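Local atomic coordinates of 4-hydroxybenzoyl-CoA thioesterase (Pseudomonas sp. CBS3, PDB entry 1LO8), a protein that hydrolyses 4-hydroxybenzoyl-CoA to 4-hydroxybenzoate and coenzyme A, the last step in converting 4-chlorobenzoate to 4-hydroxybenzoate. Residues Ala66-Thr71 with Leu109-Asp114; Gln94-Ser99 with Ala113-Val118. All blocks are in the same frame, centred on the assembly; numbering follows the deposited sequence.

Contact 1: residues Ala66-Thr71 with Leu109-Asp114. With 4CA (4-hydroxybenzyl coenzyme A), chain B.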
loop_
_atom_site.group_PDB
_atom_site.type_symbol
_atom_site.label_atom_id
_atom_site.label_comp_id
_atom_site.label_asym_id
_atom_site.label_seq_id
_atom_site.Cartn_x
_atom_site.Cartn_y
_atom_site.Cartn_z
ATOM N N ALA A 66 1.643 15.372 12.812
ATOM C CA ALA A 66 2.599 14.318 13.064
ATOM C C ALA A 66 4.003 14.865 12.984
ATOM O O ALA A 66 4.305 15.852 12.335
ATOM C CB ALA A 66 2.461 13.156 12.071
ATOM N N SER A 67 4.889 14.188 13.668
ATOM C CA SER A 67 6.288 14.552 13.615
ATOM C C SER A 67 7.116 13.263 13.525
ATOM O O SER A 67 6.816 12.268 14.189
ATOM C CB SER A 67 6.681 15.526 14.717
ATOM O OG SER A 67 6.262 15.028 15.965
ATOM N N PHE A 68 8.114 13.237 12.640
ATOM C CA PHE A 68 8.943 12.055 12.400
ATOM C C PHE A 68 10.287 12.348 12.940
ATOM O O PHE A 68 10.976 13.138 12.383
ATOM C CB PHE A 68 8.994 11.658 10.912
ATOM C CG PHE A 68 7.614 11.530 10.333
ATOM C CD1 PHE A 68 6.970 12.667 9.861
ATOM C CD2 PHE A 68 6.972 10.300 10.235
ATOM C CE1 PHE A 68 5.697 12.552 9.307
ATOM C CE2 PHE A 68 5.677 10.171 9.725
ATOM C CZ PHE A 68 5.066 11.312 9.219
ATOM N N VAL A 69 10.588 11.752 14.071
ATOM C CA VAL A 69 11.782 12.005 14.864
ATOM C C VAL A 69 13.046 11.304 14.451
ATOM O O VAL A 69 14.096 11.904 14.499
ATOM C CB VAL A 69 11.448 11.712 16.336
ATOM C CG1 VAL A 69 12.610 12.099 17.245
ATOM C CG2 VAL A 69 10.139 12.412 16.740
ATOM N N CYS A 70 12.954 10.015 14.112
ATOM C CA CYS A 70 14.145 9.307 13.661
ATOM C C CYS A 70 13.695 8.308 12.626
ATOM O O CYS A 70 12.509 8.044 12.533
ATOM C CB CYS A 70 14.997 8.595 14.741
ATOM S SG CYS A 70 14.205 7.143 15.466
ATOM N N THR A 71 14.629 7.702 11.901
ATOM C CA THR A 71 14.216 6.717 10.893
ATOM C C THR A 71 14.048 5.312 11.459
ATOM O O THR A 71 14.498 4.958 12.543
ATOM C CB THR A 71 15.249 6.642 9.778
ATOM O OG1 THR A 71 16.397 6.035 10.329
ATOM C CG2 THR A 71 15.651 8.014 9.220
ATOM N N LEU A 109 12.324 7.331 20.214
ATOM C CA LEU A 109 11.065 7.755 19.683
ATOM C C LEU A 109 11.260 7.889 18.160
ATOM O O LEU A 109 12.220 8.465 17.685
ATOM C CB LEU A 109 10.552 9.021 20.397
ATOM C CG LEU A 109 9.409 9.794 19.726
ATOM C CD1 LEU A 109 8.075 9.043 19.885
ATOM C CD2 LEU A 109 9.230 11.132 20.426
ATOM N N VAL A 110 10.376 7.247 17.399
ATOM C CA VAL A 110 10.450 7.249 15.971
ATOM C C VAL A 110 9.515 8.326 15.467
ATOM O O VAL A 110 9.841 9.274 14.728
ATOM C CB VAL A 110 10.064 5.875 15.412
ATOM C CG1 VAL A 110 9.854 5.927 13.923
ATOM C CG2 VAL A 110 11.131 4.828 15.689
ATOM N N MET A 111 8.285 8.188 15.894
ATOM C CA MET A 111 7.317 9.170 15.488
ATOM C C MET A 111 6.216 9.324 16.498
ATOM O O MET A 111 6.053 8.492 17.388
ATOM C CB MET A 111 6.757 9.014 14.063
ATOM C CG MET A 111 5.940 7.801 13.763
ATOM S SD MET A 111 4.215 8.213 13.594
ATOM C CE MET A 111 4.150 9.290 12.153
ATOM N N ARG A 112 5.475 10.402 16.337
ATOM C CA ARG A 112 4.345 10.707 17.198
ATOM C C ARG A 112 3.281 11.369 16.359
ATOM O O ARG A 112 3.568 12.059 15.378
ATOM C CB ARG A 112 4.750 11.569 18.399
ATOM C CG ARG A 112 5.442 12.851 17.960
ATOM C CD ARG A 112 6.723 13.199 18.694
ATOM N NE ARG A 112 7.235 14.430 18.088
ATOM C CZ ARG A 112 7.018 15.659 18.581
ATOM N NH1 ARG A 112 6.419 15.863 19.743
ATOM N NH2 ARG A 112 7.512 16.717 17.939
ATOM N N ALA A 113 2.035 11.218 16.757
ATOM C CA ALA A 113 1.041 11.853 15.942
ATOM C C ALA A 113 -0.248 12.003 16.728
ATOM O O ALA A 113 -0.558 11.111 17.514
ATOM C CB ALA A 113 0.742 10.955 14.725
ATOM N N ASP A 114 -0.969 13.116 16.521
ATOM C CA ASP A 114 -2.259 13.343 17.153
ATOM C C ASP A 114 -3.251 13.341 16.043
ATOM O O ASP A 114 -3.154 14.157 15.122
ATOM C CB ASP A 114 -2.362 14.711 17.848
ATOM C CG ASP A 114 -1.668 14.773 19.168
ATOM O OD1 ASP A 114 -1.334 13.802 19.793
ATOM O OD2 ASP A 114 -1.435 15.981 19.552
HETATM N N1A 4CA B . 9.150 20.166 12.698
HETATM C C2A 4CA B . 9.661 21.161 11.898
HETATM N N3A 4CA B . 10.837 21.247 11.355
HETATM C C4A 4CA B . 11.586 20.182 11.671
HETATM C C5A 4CA B . 11.225 19.125 12.477
HETATM C C6A 4CA B . 9.913 19.110 13.004
HETATM N N6A 4CA B . 9.404 18.158 13.770
HETATM N N7A 4CA B . 12.278 18.216 12.595
HETATM C C8A 4CA B . 13.264 18.757 11.860
HETATM N N9A 4CA B . 12.899 19.957 11.338
HETATM C C1D 4CA B . 13.765 20.895 10.683
HETATM C C2D 4CA B . 14.819 21.130 11.738
HETATM O O2D 4CA B . 14.492 22.230 12.589
HETATM C C3D 4CA B . 15.984 21.591 10.934
HETATM O O3D 4CA B . 15.845 22.976 10.714
HETATM P P3D 4CA B . 16.504 24.272 10.347
HETATM O O7A 4CA B . 16.130 25.268 11.420
HETATM O O8A 4CA B . 17.997 24.042 10.249
HETATM O O9A 4CA B . 15.996 24.759 9.019
HETATM C C4D 4CA B . 15.866 20.740 9.700
HETATM O O4D 4CA B . 14.479 20.230 9.717
HETATM C C5D 4CA B . 16.896 19.633 9.813
HETATM O O5D 4CA B . 16.683 18.971 11.074
HETATM P P1A 4CA B . 17.949 18.805 11.974
HETATM O O1A 4CA B . 17.467 18.411 13.328
HETATM O O2A 4CA B . 18.574 20.149 12.008
HETATM O O3A 4CA B . 18.935 17.781 11.378
HETATM P P2A 4CA B . 19.111 16.170 11.585
HETATM O O4A 4CA B . 20.001 15.684 10.492
HETATM O O5A 4CA B . 19.782 15.953 12.886
HETATM O O6A 4CA B . 17.690 15.354 11.604
HETATM C CBP 4CA B . 16.539 13.972 10.051
HETATM C CCP 4CA B . 17.098 15.365 10.314
HETATM C CDP 4CA B . 17.660 12.919 9.879
HETATM C CEP 4CA B . 15.598 14.003 8.842
HETATM C CAP 4CA B . 15.775 13.474 11.278
HETATM O OAP 4CA B . 14.633 14.330 11.509
HETATM C C9P 4CA B . 14.984 12.200 10.910
HETATM O O9P 4CA B . 15.511 11.120 10.627
HETATM N N8P 4CA B . 13.543 12.283 10.880
HETATM C C7P 4CA B . 12.975 11.017 10.403
HETATM C C6P 4CA B . 12.694 11.125 8.909
HETATM C C5P 4CA B . 11.775 9.964 8.463
HETATM O O5P 4CA B . 12.021 8.794 8.649
HETATM N N4P 4CA B . 10.503 10.337 7.895
HETATM C C3P 4CA B . 9.712 9.171 7.496
HETATM C C2P 4CA B . 10.137 8.657 6.117
HETATM S S1P 4CA B . 10.097 9.801 4.719
HETATM C C1B 4CA B . 10.394 8.830 3.293
HETATM C C2B 4CA B . 10.866 9.591 2.145
HETATM C C3B 4CA B . 12.253 9.638 1.879
HETATM C C4B 4CA B . 12.724 10.360 0.764
HETATM C C5B 4CA B . 11.802 11.012 -0.088
HETATM O O2B 4CA B . 12.236 11.593 -1.262
HETATM C C6B 4CA B . 10.413 11.004 0.222
HETATM C C7B 4CA B . 9.932 10.236 1.304
#
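A66 and A113 meet as a non-hydrogen-bonded antiparallel pair, A66 CB 3.9 Å from A113 CB, and F68 with M111 forms the next such pair on the same, tightly packed face. M111 CG lies between its backbone N and carbonyl carbon (chi1 65°), and this turn with the bend at chi2 brings M111 SD to 5.4 Å from the F68 ring centroid, 45° off the ring normal: an oblique Met-aromatic contact. Between these pairs S67 and R112 exchange backbone bonds, S67 N to R112 O at 3.0 Å and R112 N to S67 O at 3.1 Å. Past F68 the strand gives way to loop, and V110 O accepts both V69 N (2.7 Å) and C70 N (3.3 Å). The other side is looser: V69 is exposed and crosses the exposed R112 at about a right angle, while V69 CG2 reaches L109 CD2 at 4.0 Å. With an alanine in place of F68, M111 SD would probably lose its aromatic partner and I61 of the second subunit part of its packing. F68 O also takes a weak bond from N8P of the chain B ligand, consistent with this strand end lining the path of the pantetheine arm through backbone polarity and apolar side-chain contact.

Contact 2: residues Gln94-Ser99 with Ala113-Val118. With 4CA (4-hydroxybenzyl coenzyme A), chain C.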
loop_
_atom_site.group_PDB
_atom_site.type_symbol
_atom_site.label_atom_id
_atom_site.label_comp_id
_atom_site.label_asym_id
_atom_site.label_seq_id
_atom_site.Cartn_x
_atom_site.Cartn_y
_atom_site.Cartn_z
ATOM N N GLN A 94 -7.021 11.388 19.229
ATOM C CA GLN A 94 -6.297 10.191 19.538
ATOM C C GLN A 94 -4.832 10.473 19.325
ATOM O O GLN A 94 -4.443 10.903 18.245
ATOM C CB GLN A 94 -6.650 9.089 18.552
ATOM C CG GLN A 94 -6.492 7.672 19.120
ATOM C CD GLN A 94 -7.339 6.646 18.372
ATOM O OE1 GLN A 94 -7.700 6.886 17.228
ATOM N NE2 GLN A 94 -7.636 5.517 18.987
ATOM N N ARG A 95 -4.059 10.188 20.360
ATOM C CA ARG A 95 -2.631 10.396 20.361
ATOM C C ARG A 95 -1.854 9.091 20.239
ATOM O O ARG A 95 -2.179 8.085 20.886
ATOM C CB ARG A 95 -2.245 11.072 21.659
ATOM C CG ARG A 95 -0.743 11.001 21.884
ATOM C CD ARG A 95 -0.335 12.143 22.788
ATOM N NE ARG A 95 -0.545 13.401 22.088
ATOM C CZ ARG A 95 -0.306 14.585 22.636
ATOM N NH1 ARG A 95 0.138 14.711 23.878
ATOM N NH2 ARG A 95 -0.507 15.684 21.936
ATOM N N HIS A 96 -0.807 9.091 19.401
ATOM C CA HIS A 96 0.002 7.900 19.243
ATOM C C HIS A 96 1.460 8.265 19.368
ATOM O O HIS A 96 1.932 9.330 18.927
ATOM C CB HIS A 96 -0.177 7.173 17.871
ATOM C CG HIS A 96 -1.557 6.993 17.362
ATOM N ND1 HIS A 96 -2.259 5.855 17.670
ATOM C CD2 HIS A 96 -2.325 7.817 16.609
ATOM C CE1 HIS A 96 -3.425 5.958 17.071
ATOM N NE2 HIS A 96 -3.504 7.136 16.435
ATOM N N SER A 97 2.153 7.402 20.027
ATOM C CA SER A 97 3.582 7.513 20.181
ATOM C C SER A 97 4.182 6.237 19.607
ATOM O O SER A 97 3.753 5.112 19.942
ATOM C CB SER A 97 4.066 7.754 21.601
ATOM O OG SER A 97 5.425 8.151 21.491
ATOM N N VAL A 98 5.153 6.380 18.699
ATOM C CA VAL A 98 5.744 5.221 18.067
ATOM C C VAL A 98 7.196 5.196 18.443
ATOM O O VAL A 98 7.860 6.204 18.305
ATOM C CB VAL A 98 5.571 5.238 16.509
ATOM C CG1 VAL A 98 6.321 4.089 15.847
ATOM C CG2 VAL A 98 4.112 5.172 16.049
ATOM N N SER A 99 7.683 4.065 18.898
ATOM C CA SER A 99 9.100 4.027 19.205
ATOM C C SER A 99 9.633 2.671 18.812
ATOM O O SER A 99 8.877 1.758 18.493
ATOM C CB SER A 99 9.360 4.243 20.694
ATOM O OG SER A 99 8.909 3.085 21.401
ATOM N N ALA A 113 2.035 11.218 16.757
ATOM C CA ALA A 113 1.041 11.853 15.942
ATOM C C ALA A 113 -0.248 12.003 16.728
ATOM O O ALA A 113 -0.558 11.111 17.514
ATOM C CB ALA A 113 0.742 10.955 14.725
ATOM N N ASP A 114 -0.969 13.116 16.521
ATOM C CA ASP A 114 -2.259 13.343 17.153
ATOM C C ASP A 114 -3.251 13.341 16.043
ATOM O O ASP A 114 -3.154 14.157 15.122
ATOM C CB ASP A 114 -2.362 14.711 17.848
ATOM C CG ASP A 114 -1.668 14.773 19.168
ATOM O OD1 ASP A 114 -1.334 13.802 19.793
ATOM O OD2 ASP A 114 -1.435 15.981 19.552
ATOM N N GLU A 115 -4.184 12.414 16.143
ATOM C CA GLU A 115 -5.205 12.271 15.144
ATOM C C GLU A 115 -6.520 12.747 15.674
ATOM O O GLU A 115 -6.898 12.306 16.739
ATOM C CB GLU A 115 -5.424 10.810 14.670
ATOM C CG GLU A 115 -4.181 10.248 13.911
ATOM C CD GLU A 115 -4.448 8.854 13.461
ATOM O OE1 GLU A 115 -5.224 8.142 14.050
ATOM O OE2 GLU A 115 -3.724 8.481 12.434
ATOM N N ILE A 116 -7.200 13.589 14.916
ATOM C CA ILE A 116 -8.526 14.035 15.267
ATOM C C ILE A 116 -9.459 13.246 14.385
ATOM O O ILE A 116 -9.379 13.331 13.170
ATOM C CB ILE A 116 -8.725 15.541 15.143
ATOM C CG1 ILE A 116 -7.706 16.240 15.992
ATOM C CG2 ILE A 116 -10.125 15.978 15.577
ATOM C CD1 ILE A 116 -8.049 17.729 16.097
ATOM N N ARG A 117 -10.317 12.440 15.019
ATOM C CA ARG A 117 -11.244 11.594 14.310
ATOM C C ARG A 117 -12.647 11.782 14.836
ATOM O O ARG A 117 -12.868 12.426 15.846
ATOM C CB ARG A 117 -10.858 10.102 14.464
ATOM C CG ARG A 117 -9.482 9.675 13.921
ATOM C CD ARG A 117 -9.138 8.279 14.376
ATOM N NE ARG A 117 -7.871 7.793 13.814
ATOM C CZ ARG A 117 -7.811 7.037 12.724
ATOM N NH1 ARG A 117 -8.881 6.660 12.003
ATOM N NH2 ARG A 117 -6.632 6.624 12.324
ATOM N N VAL A 118 -13.606 11.212 14.135
ATOM C CA VAL A 118 -15.002 11.266 14.578
ATOM C C VAL A 118 -15.664 9.911 14.313
ATOM O O VAL A 118 -15.223 9.139 13.430
ATOM C CB VAL A 118 -15.807 12.292 13.776
ATOM C CG1 VAL A 118 -15.200 13.665 13.735
ATOM C CG2 VAL A 118 -15.931 11.796 12.333
HETATM N N1A 4CA C . -9.829 19.704 12.913
HETATM C C2A 4CA C . -10.352 19.378 14.142
HETATM N N3A 4CA C . -11.521 18.893 14.428
HETATM C C4A 4CA C . -12.249 18.719 13.317
HETATM C C5A 4CA C . -11.875 19.021 12.026
HETATM C C6A 4CA C . -10.571 19.526 11.813
HETATM N N6A 4CA C . -10.051 19.839 10.637
HETATM N N7A 4CA C . -12.907 18.725 11.133
HETATM C C8A 4CA C . -13.894 18.258 11.916
HETATM N N9A 4CA C . -13.551 18.291 13.230
HETATM C C1D 4CA C . -14.429 18.065 14.342
HETATM C C2D 4CA C . -15.505 19.096 14.100
HETATM O O2D 4CA C . -15.218 20.334 14.752
HETATM C C3D 4CA C . -16.668 18.528 14.836
HETATM O O3D 4CA C . -16.559 18.907 16.189
HETATM P P3D 4CA C . -17.243 19.096 17.510
HETATM O O7A 4CA C . -16.910 20.494 17.975
HETATM O O8A 4CA C . -18.728 18.875 17.319
HETATM O O9A 4CA C . -16.727 18.103 18.513
HETATM C C4D 4CA C . -16.510 17.056 14.578
HETATM O O4D 4CA C . -15.112 16.893 14.128
HETATM C C5D 4CA C . -17.515 16.673 13.508
HETATM O O5D 4CA C . -17.305 17.549 12.385
HETATM P P1A 4CA C . -18.581 18.269 11.840
HETATM O O1A 4CA C . -18.111 19.348 10.926
HETATM O O2A 4CA C . -19.239 18.843 13.038
HETATM O O3A 4CA C . -19.533 17.278 11.141
HETATM P P2A 4CA C . -19.673 16.792 9.587
HETATM O O4A 4CA C . -20.534 15.575 9.587
HETATM O O5A 4CA C . -20.359 17.869 8.839
HETATM O O6A 4CA C . -18.233 16.504 8.859
HETATM C CBP 4CA C . -17.025 14.546 8.267
HETATM C CCP 4CA C . -17.621 15.351 9.415
HETATM C CDP 4CA C . -18.118 13.925 7.364
HETATM C CEP 4CA C . -16.067 13.482 8.813
HETATM C CAP 4CA C . -16.268 15.473 7.316
HETATM O OAP 4CA C . -15.151 16.066 8.016
HETATM C C9P 4CA C . -15.441 14.628 6.323
HETATM O O9P 4CA C . -15.938 13.909 5.450
HETATM N N8P 4CA C . -14.003 14.670 6.434
HETATM C C7P 4CA C . -13.397 13.724 5.489
HETATM C C6P 4CA C . -13.095 12.417 6.213
HETATM C C5P 4CA C . -12.142 11.551 5.357
HETATM O O5P 4CA C . -12.363 11.229 4.212
HETATM N N4P 4CA C . -10.870 11.221 5.952
HETATM C C3P 4CA C . -10.045 10.392 5.070
HETATM C C2P 4CA C . -10.436 8.914 5.170
HETATM S S1P 4CA C . -10.402 8.120 6.793
HETATM C C1B 4CA C . -10.654 6.412 6.498
HETATM C C2B 4CA C . -11.126 5.674 7.660
HETATM C C3B 4CA C . -12.509 5.418 7.792
HETATM C C4B 4CA C . -12.981 4.692 8.905
HETATM C C5B 4CA C . -12.062 4.211 9.866
HETATM O O2B 4CA C . -12.491 3.375 10.876
HETATM C C6B 4CA C . -10.678 4.523 9.751
HETATM C C7B 4CA C . -10.195 5.200 8.611
#
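Q94 pairs with E115 through two short backbone bonds, E115 N to Q94 O at 2.6 Å and Q94 N to E115 O at 2.7 Å. The extended Q94 side chain crosses that of R117 at a slant, its amide plane 86° from the guanidinium; Q94 OE1 comes within 3.5 Å of R117 CD, but its hydrogen bond is to S35 of helix 25-41. Next, R95 turns to the other face of the sheet and lies alongside D114. Its guanidinium is nearly coplanar with the carboxylate (9°), giving a two-pronged salt bridge in which NE meets D114 OD1 and R95 NH2 reaches the syn lone pair of D114 OD2 at 2.6 Å. H96 returns to the face that bears Q94 and E115 and exchanges backbone bonds with A113. With H96 CG beside the backbone N (chi1 -44°), NE2 donates to E115 OE1 at 3.1 Å from above the carboxylate plane, while ND1 bonds T82. That same E115 OE1 is gripped side-on by R117 NE and NH2, both at 2.7 Å, so three donors share one oxygen and its negative charge is probably stabilised. In this protein the H96-E115-R117 cluster lies on the face toward helix 25-41; a curved antiparallel sheet wrapped round a long helix is the HotDog fold.

Strand 107-123 serves both contacts: contact 1 pairs one of its edges with strand 56-68 and contact 2 the other with strand 92-101, sharing A113 and D114. The evidence for continuity is direct, since M111 O and V110 N lie within 2.6 and 2.9 Å of V98 N and V98 O, with V110 and M111 both facing V98 in a classic beta bulge. Both are largely buried, but contact 2 is centred about 6 Å from the chain centre and contact 1 about 13 Å, at the subunit interface. Segments 66-71 and 113-118 each touch a ligand. Toward helix 25-41 contact 1 is apolar and contact 2 charged; on the opposite face contact 1 is looser, while contact 2 carries a salt bridge.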